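Local coordinates for possible substrate binding protein of ABC transporter system (Rhodopseudomonas palustris, PDB 3N0X) that probably binds a branched-chain amino acid or similar ligand and delivers it to an ABC-type transporter, at residues 188-191 with 192-196; 259-263 with 264-268; 271-274 with 275-279. One frame throughout, in Å; residues are numbered along the deposited sequence. Where two conformers were deposited one is given.

Interaction 1. Residues 188-191 with 192-196; sequences VGQR and LFDAL
Four successive i to i+4 bonds of helix 186-196 tie V188-R191 to L192-A195, the N-H groups of L192, F193, D194 and A195 donating to the carbonyl oxygens of V188, G189, Q190 and R191; D194 N lies 2.8 Å from Q190 O. On the polar side the same i to i+4 step is repeated by side chains, with Q190 NE2 giving a hydrogen bond to D194 OD1 at 3.0 Å. D194 OD1 lies in the amide plane of Q190, yet NE2 reaches the carboxylate from above its plane, 43° out of it. Q190 reaches D194 by turning CG anti to its backbone N (chi1 -162°) and then bending at chi2 (65°). Both polar ends have second partners: Y227 OH for Q190 NE2 and K197 NZ, in a salt bridge, for D194 OD1. The helix links strand 171-178 to strand 202-207 in a beta-alpha-beta connection that passes strand 142-149, lying between them in the parallel sheet of one lobe of this periplasmic-binding-protein fold. L192 faces that sheet, resting on A145, E176 and I205, and its CD1 meets V188 CG2 at 4.2 Å. F193 stands on another flank, packed by I205, M222, P224 and Y227. One face of its ring receives G189 O, 3.2 Å above the plane and offset toward the rim, so this carbonyl both accepts the helical bond from F193 N and lies against the aromatic surface. R191 bends at chi3, folding its guanidinium back over V188 CA, and NH2 forms a salt bridge with E176.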
loop_
_atom_site.group_PDB
_atom_site.type_symbol
_atom_site.label_atom_id
_atom_site.label_comp_id
_atom_site.label_asym_id
_atom_site.label_seq_id
_atom_site.Cartn_x
_atom_site.Cartn_y
_atom_site.Cartn_z
ATOM N N VAL A 188 -7.235 1.836 28.242
ATOM C CA VAL A 188 -6.647 2.757 27.255
ATOM C C VAL A 188 -7.752 3.637 26.607
ATOM O O VAL A 188 -7.530 4.817 26.349
ATOM C CB VAL A 188 -5.762 2.049 26.202
ATOM C CG1 VAL A 188 -6.548 1.199 25.243
ATOM C CG2 VAL A 188 -4.956 3.096 25.363
ATOM N N GLY A 189 -8.926 3.045 26.368
ATOM C CA GLY A 189 -10.067 3.753 25.786
ATOM C C GLY A 189 -10.444 4.930 26.660
ATOM O O GLY A 189 -10.632 6.041 26.165
ATOM N N GLN A 190 -10.552 4.689 27.959
ATOM C CA GLN A 190 -10.877 5.757 28.893
ATOM C C GLN A 190 -9.808 6.857 28.926
ATOM O O GLN A 190 -10.146 8.043 28.975
ATOM C CB GLN A 190 -11.212 5.227 30.292
ATOM C CG GLN A 190 -11.968 6.272 31.099
ATOM C CD GLN A 190 -13.344 6.613 30.516
ATOM O OE1 GLN A 190 -14.133 5.732 30.184
ATOM N NE2 GLN A 190 -13.615 7.912 30.364
ATOM N N ARG A 191 -8.532 6.478 28.842
ATOM C CA ARG A 191 -7.470 7.487 28.793
ATOM C C ARG A 191 -7.617 8.353 27.551
ATOM O O ARG A 191 -7.438 9.582 27.600
ATOM C CB ARG A 191 -6.073 6.856 28.850
ATOM C CG ARG A 191 -5.796 6.128 30.189
ATOM C CD ARG A 191 -4.309 5.909 30.382
ATOM N NE ARG A 191 -3.698 5.029 29.386
ATOM C CZ ARG A 191 -3.679 3.699 29.471
ATOM N NH1 ARG A 191 -4.279 3.093 30.493
ATOM N NH2 ARG A 191 -3.086 2.968 28.531
ATOM N N LEU A 192 -7.899 7.711 26.422
ATOM C CA LEU A 192 -8.096 8.443 25.169
ATOM C C LEU A 192 -9.295 9.369 25.254
ATOM O O LEU A 192 -9.228 10.540 24.861
ATOM C CB LEU A 192 -8.237 7.455 23.998
ATOM C CG LEU A 192 -6.985 6.651 23.639
ATOM C CD1 LEU A 192 -7.381 5.449 22.804
ATOM C CD2 LEU A 192 -5.958 7.509 22.885
ATOM N N PHE A 193 -10.396 8.859 25.781
ATOM C CA PHE A 193 -11.593 9.697 25.930
ATOM C C PHE A 193 -11.312 10.858 26.874
ATOM O O PHE A 193 -11.678 12.013 26.580
ATOM C CB PHE A 193 -12.776 8.907 26.492
ATOM C CG PHE A 193 -13.258 7.796 25.630
ATOM C CD1 PHE A 193 -12.951 7.704 24.296
ATOM C CD2 PHE A 193 -14.080 6.823 26.176
ATOM C CE1 PHE A 193 -13.422 6.675 23.522
ATOM C CE2 PHE A 193 -14.552 5.783 25.388
ATOM C CZ PHE A 193 -14.234 5.713 24.070
ATOM N N ASP A 194 -10.657 10.575 28.004
ATOM C CA ASP A 194 -10.352 11.646 28.972
ATOM C C ASP A 194 -9.411 12.712 28.402
ATOM O O ASP A 194 -9.555 13.909 28.713
ATOM C CB ASP A 194 -9.807 11.090 30.283
ATOM C CG ASP A 194 -10.870 10.338 31.077
ATOM O OD1 ASP A 194 -12.094 10.415 30.754
ATOM O OD2 ASP A 194 -10.473 9.634 32.027
ATOM N N ALA A 195 -8.498 12.300 27.521
ATOM C CA ALA A 195 -7.596 13.218 26.840
ATOM C C ALA A 195 -8.263 14.160 25.820
ATOM O O ALA A 195 -7.664 15.159 25.413
ATOM C CB ALA A 195 -6.472 12.433 26.125
ATOM N N LEU A 196 -9.454 13.801 25.349
ATOM C CA LEU A 196 -10.141 14.571 24.350
ATOM C C LEU A 196 -11.460 15.234 24.779
ATOM O O LEU A 196 -11.877 16.198 24.141
ATOM C CB LEU A 196 -10.426 13.674 23.159
ATOM C CG LEU A 196 -9.252 13.188 22.347
ATOM C CD1 LEU A 196 -9.814 12.154 21.291
ATOM C CD2 LEU A 196 -8.458 14.317 21.658
#

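Interaction 2. Residues 259-263 with 264-268; sequences DIPKN and PINEW
N263 caps the first turn of helix 264-277: its OD1 accepts from N266 N at 2.8 Å in an almost straight bond, N-H...O 177°. Its first torsion (chi1 63°) sets CG between the backbone N and the carbonyl carbon, from where OD1 reaches the amide of N266. N263 O takes the next amide, E267 N, at 2.9 Å, while N263 ND2 donates to P322 O. This is the tight part. N266 completes it by reaching back along the incoming loop, its ND2 donating to P261 O at 3.0 Å and also to Y258 O, with OD1 bonded to Y256 OH; the buried amide is therefore gripped at both ends. P261 CD lies 3.6 Å from N266 ND2, the pyrrolidine ring flanking the amide. The motif is an N-cap, and it marks where the chain, coming from strand 251-254, enters a helix that packs on helices 18-35 and 283-302; I265 packs against Y34, F289 and M293. An alanine in place of N263 would probably leave N266 N without its capping acceptor and P322 O without its donor, making the helix start less firmly fixed. The solvent side is loose by comparison. There P264 and E267 are exposed, and K262 swings back along its own loop, NZ bonding D259 O; its salt bridge to D259 OD1 is doubtful because D259 has two conformers. K262 NZ stays 6.1 Å from E267 OE1, too far for a direct ion pair.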
loop_
_atom_site.group_PDB
_atom_site.type_symbol
_atom_site.label_atom_id
_atom_site.label_comp_id
_atom_site.label_asym_id
_atom_site.label_seq_id
_atom_site.Cartn_x
_atom_site.Cartn_y
_atom_site.Cartn_z
ATOM N N ASP A 259 -14.071 1.646 -6.526
ATOM C CA ASP A 259 -15.030 2.585 -7.105
ATOM C C ASP A 259 -14.573 4.018 -6.970
ATOM O O ASP A 259 -15.259 4.917 -7.437
ATOM C CB ASP A 259 -16.429 2.414 -6.480
ATOM C CG ASP A 259 -17.568 2.946 -7.380
ATOM O OD1 ASP A 259 -17.536 2.697 -8.597
ATOM O OD2 ASP A 259 -18.523 3.570 -6.853
ATOM N N ILE A 260 -13.403 4.267 -6.353
ATOM C CA ILE A 260 -12.945 5.654 -6.238
ATOM C C ILE A 260 -12.225 6.235 -7.475
ATOM O O ILE A 260 -12.638 7.274 -8.000
ATOM C CB ILE A 260 -12.140 5.914 -4.941
ATOM C CG1 ILE A 260 -13.074 5.830 -3.720
ATOM C CG2 ILE A 260 -11.456 7.277 -4.950
ATOM C CD1 ILE A 260 -12.362 6.078 -2.392
ATOM N N PRO A 261 -11.156 5.588 -7.975
ATOM C CA PRO A 261 -10.432 6.260 -9.059
ATOM C C PRO A 261 -11.221 6.221 -10.358
ATOM O O PRO A 261 -11.747 5.163 -10.748
ATOM C CB PRO A 261 -9.147 5.439 -9.215
ATOM C CG PRO A 261 -9.035 4.660 -7.878
ATOM C CD PRO A 261 -10.450 4.379 -7.517
ATOM N N LYS A 262 -11.298 7.393 -10.997
ATOM C CA LYS A 262 -12.001 7.579 -12.249
ATOM C C LYS A 262 -10.981 7.948 -13.317
ATOM O O LYS A 262 -10.503 9.097 -13.448
ATOM C CB LYS A 262 -13.086 8.659 -12.103
ATOM C CG LYS A 262 -14.088 8.412 -11.010
ATOM C CD LYS A 262 -14.811 7.123 -11.158
ATOM C CE LYS A 262 -15.759 6.867 -10.012
ATOM N NZ LYS A 262 -16.368 5.509 -10.073
ATOM N N ASN A 263 -10.556 6.925 -14.027
ATOM C CA ASN A 263 -9.618 7.076 -15.101
ATOM C C ASN A 263 -9.792 5.845 -16.007
ATOM O O ASN A 263 -10.373 4.856 -15.582
ATOM C CB ASN A 263 -8.192 7.233 -14.590
ATOM C CG ASN A 263 -7.702 6.006 -13.834
ATOM O OD1 ASN A 263 -7.499 4.936 -14.433
ATOM N ND2 ASN A 263 -7.545 6.149 -12.531
ATOM N N PRO A 264 -9.328 5.930 -17.257
ATOM C CA PRO A 264 -9.586 4.874 -18.222
ATOM C C PRO A 264 -9.029 3.513 -17.815
ATOM O O PRO A 264 -9.592 2.500 -18.168
ATOM C CB PRO A 264 -8.893 5.384 -19.486
ATOM C CG PRO A 264 -8.980 6.858 -19.384
ATOM C CD PRO A 264 -8.798 7.142 -17.907
ATOM N N ILE A 265 -7.908 3.516 -17.113
ATOM C CA ILE A 265 -7.278 2.280 -16.731
ATOM C C ILE A 265 -8.124 1.613 -15.684
ATOM O O ILE A 265 -8.422 0.426 -15.810
ATOM C CB ILE A 265 -5.855 2.508 -16.219
ATOM C CG1 ILE A 265 -5.013 3.114 -17.356
ATOM C CG2 ILE A 265 -5.282 1.220 -15.745
ATOM C CD1 ILE A 265 -3.482 3.035 -17.117
ATOM N N ASN A 266 -8.443 2.326 -14.616
ATOM C CA ASN A 266 -9.269 1.732 -13.570
ATOM C C ASN A 266 -10.660 1.323 -14.075
ATOM O O ASN A 266 -11.221 0.322 -13.649
ATOM C CB ASN A 266 -9.398 2.609 -12.324
ATOM C CG ASN A 266 -9.832 1.804 -11.120
ATOM O OD1 ASN A 266 -9.219 0.762 -10.817
ATOM N ND2 ASN A 266 -10.876 2.276 -10.428
ATOM N N GLU A 267 -11.214 2.127 -14.981
ATOM C CA GLU A 267 -12.511 1.803 -15.583
ATOM C C GLU A 267 -12.477 0.438 -16.256
ATOM O O GLU A 267 -13.342 -0.405 -16.003
ATOM C CB GLU A 267 -12.931 2.922 -16.557
ATOM C CG GLU A 267 -14.103 2.618 -17.482
ATOM C CD GLU A 267 -15.456 2.729 -16.845
ATOM O OE1 GLU A 267 -15.552 3.102 -15.646
ATOM O OE2 GLU A 267 -16.444 2.428 -17.582
ATOM N N TRP A 268 -11.459 0.215 -17.075
ATOM C CA TRP A 268 -11.285 -1.073 -17.753
ATOM C C TRP A 268 -11.063 -2.203 -16.737
ATOM O O TRP A 268 -11.696 -3.265 -16.792
ATOM C CB TRP A 268 -10.129 -0.989 -18.770
ATOM C CG TRP A 268 -9.955 -2.276 -19.507
ATOM C CD1 TRP A 268 -10.683 -2.707 -20.588
ATOM C CD2 TRP A 268 -9.014 -3.307 -19.227
ATOM N NE1 TRP A 268 -10.263 -3.952 -20.976
ATOM C CE2 TRP A 268 -9.231 -4.345 -20.162
ATOM C CE3 TRP A 268 -8.030 -3.473 -18.260
ATOM C CZ2 TRP A 268 -8.490 -5.524 -20.156
ATOM C CZ3 TRP A 268 -7.285 -4.650 -18.259
ATOM C CH2 TRP A 268 -7.509 -5.651 -19.207
#

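Interaction 3. Residues 271-274 with 275-279; sequences TEHQ and KRFNA
Q274, E272 and H273 bury the most surface against the last turn of helix 264-277 and the residues after it, each side chain leaving the helix with CG anti to the backbone N; H273 has the most reliable geometry of the three. It works through both its edge and its face. At the edge ND1 donates to A279 O at 2.7 Å, the acceptor lying in the imidazole plane, although ND1 approaches from above the plane of that carbonyl. Over one face comes the edge of F277: CD2 sits 3.5 Å above the plane, over the centre of the imidazole of H273, in a T-shaped (edge-to-face) pair with centroids 4.8 Å apart and planes at 66°. The bond at the edge and F277 over the face together limit rotation of the imidazole, and M30 and P281 pack on it as well. This is the C-terminus of the helix: N278, with positive phi (54°), is the first residue to leave helical geometry, N278 N still bonds Q274 O at 2.8 Å, and H273 ND1 then pins the departing chain at A279. Q274 bends at chi2, and in the conformer given, one of two, the end of its side chain runs alongside the N278-A279 backbone; P280 packs against it too. E272 reaches another flank, toward R276 NE. Their salt bridge is doubtful in detail, because E272 was modelled in two conformers and the one given crowds the guanidinium closely. R276 NH2 has a second acidic partner in E33 on helix 18-35. K275 is fully extended, all four of its side-chain torsions lying near 180°.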
loop_
_atom_site.group_PDB
_atom_site.type_symbol
_atom_site.label_atom_id
_atom_site.label_comp_id
_atom_site.label_asym_id
_atom_site.label_seq_id
_atom_site.Cartn_x
_atom_site.Cartn_y
_atom_site.Cartn_z
ATOM N N THR A 271 -14.332 -3.027 -14.779
ATOM C CA THR A 271 -15.340 -3.655 -15.618
ATOM C C THR A 271 -14.960 -5.069 -16.023
ATOM O O THR A 271 -15.761 -6.030 -15.913
ATOM C CB THR A 271 -15.584 -2.799 -16.840
ATOM O OG1 THR A 271 -16.106 -1.535 -16.412
ATOM C CG2 THR A 271 -16.589 -3.464 -17.790
ATOM N N GLU A 272 -13.712 -5.241 -16.441
ATOM C CA GLU A 272 -13.277 -6.540 -16.912
ATOM C C GLU A 272 -13.089 -7.527 -15.780
ATOM O O GLU A 272 -13.341 -8.710 -15.930
ATOM C CB GLU A 272 -11.994 -6.373 -17.724
ATOM C CG GLU A 272 -11.691 -7.543 -18.584
ATOM C CD GLU A 272 -12.783 -7.887 -19.616
ATOM O OE1 GLU A 272 -13.350 -6.976 -20.257
ATOM O OE2 GLU A 272 -13.042 -9.084 -19.781
ATOM N N HIS A 273 -12.619 -7.039 -14.634
ATOM C CA HIS A 273 -12.442 -7.900 -13.467
ATOM C C HIS A 273 -13.799 -8.417 -13.026
ATOM O O HIS A 273 -13.956 -9.597 -12.695
ATOM C CB HIS A 273 -11.722 -7.148 -12.342
ATOM C CG HIS A 273 -11.147 -8.033 -11.269
ATOM N ND1 HIS A 273 -11.919 -8.584 -10.266
ATOM C CD2 HIS A 273 -9.874 -8.466 -11.044
ATOM C CE1 HIS A 273 -11.147 -9.296 -9.459
ATOM N NE2 HIS A 273 -9.901 -9.245 -9.900
ATOM N N GLN A 274 -14.809 -7.570 -13.062
ATOM C CA GLN A 274 -16.158 -8.020 -12.656
ATOM C C GLN A 274 -16.705 -9.021 -13.648
ATOM O O GLN A 274 -17.322 -10.018 -13.248
ATOM C CB GLN A 274 -17.134 -6.849 -12.478
ATOM C CG GLN A 274 -18.467 -7.266 -11.760
ATOM C CD GLN A 274 -18.307 -7.455 -10.259
ATOM O OE1 GLN A 274 -17.405 -6.891 -9.637
ATOM N NE2 GLN A 274 -19.192 -8.273 -9.670
ATOM N N LYS A 275 -16.470 -8.805 -14.941
ATOM C CA LYS A 275 -16.956 -9.740 -15.980
ATOM C C LYS A 275 -16.296 -11.126 -15.856
ATOM O O LYS A 275 -16.972 -12.163 -15.993
ATOM C CB LYS A 275 -16.675 -9.177 -17.370
ATOM C CG LYS A 275 -17.074 -10.089 -18.499
ATOM C CD LYS A 275 -16.865 -9.451 -19.852
ATOM C CE LYS A 275 -17.234 -10.420 -20.985
ATOM N NZ LYS A 275 -17.062 -9.737 -22.336
ATOM N N ARG A 276 -14.986 -11.154 -15.599
ATOM C CA ARG A 276 -14.227 -12.397 -15.549
ATOM C C ARG A 276 -14.387 -13.191 -14.263
ATOM O O ARG A 276 -14.369 -14.433 -14.298
ATOM C CB ARG A 276 -12.734 -12.099 -15.798
ATOM C CG ARG A 276 -12.493 -11.568 -17.183
ATOM C CD ARG A 276 -11.021 -11.117 -17.432
ATOM N NE ARG A 276 -10.943 -10.349 -18.691
ATOM C CZ ARG A 276 -9.807 -9.916 -19.247
ATOM N NH1 ARG A 276 -8.641 -10.206 -18.705
ATOM N NH2 ARG A 276 -9.859 -9.208 -20.373
ATOM N N PHE A 277 -14.511 -12.481 -13.141
ATOM C CA PHE A 277 -14.404 -13.051 -11.801
ATOM C C PHE A 277 -15.626 -12.796 -10.897
ATOM O O PHE A 277 -15.700 -13.344 -9.788
ATOM C CB PHE A 277 -13.118 -12.559 -11.136
ATOM C CG PHE A 277 -11.906 -12.711 -12.008
ATOM C CD1 PHE A 277 -11.543 -13.964 -12.522
ATOM C CD2 PHE A 277 -11.135 -11.635 -12.343
ATOM C CE1 PHE A 277 -10.429 -14.094 -13.373
ATOM C CE2 PHE A 277 -10.035 -11.773 -13.173
ATOM C CZ PHE A 277 -9.680 -12.988 -13.678
ATOM N N ASN A 278 -16.572 -11.986 -11.359
ATOM C CA ASN A 278 -17.756 -11.614 -10.576
ATOM C C ASN A 278 -17.451 -11.025 -9.203
ATOM O O ASN A 278 -18.174 -11.258 -8.223
ATOM C CB ASN A 278 -18.684 -12.820 -10.473
ATOM C CG ASN A 278 -19.011 -13.397 -11.833
ATOM O OD1 ASN A 278 -18.742 -14.571 -12.104
ATOM N ND2 ASN A 278 -19.623 -12.580 -12.681
ATOM N N ALA A 279 -16.390 -10.228 -9.162
ATOM C CA ALA A 279 -15.933 -9.558 -7.972
ATOM C C ALA A 279 -15.096 -8.372 -8.422
ATOM O O ALA A 279 -14.543 -8.404 -9.514
ATOM C CB ALA A 279 -15.079 -10.488 -7.112
#

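In the fold
Interactions 2 and 3 belong to one helix, 264-277: the first fixes its start, the second its end, with centres 14 Å apart. They touch where W268 CZ2 lies 3.9 Å from R276 NH2, and both contacts border helix 18-35, whose M30 and E33 meet W268 and R276. Interaction 1 is remote, on the helix of another lobe, its centre about 40 Å from that of interaction 2 and about 44 Å from that of interaction 3; even the nearest atoms of 1 and 2 are about 25 Å apart. In this family the ligand is expected in the cleft between the lobes.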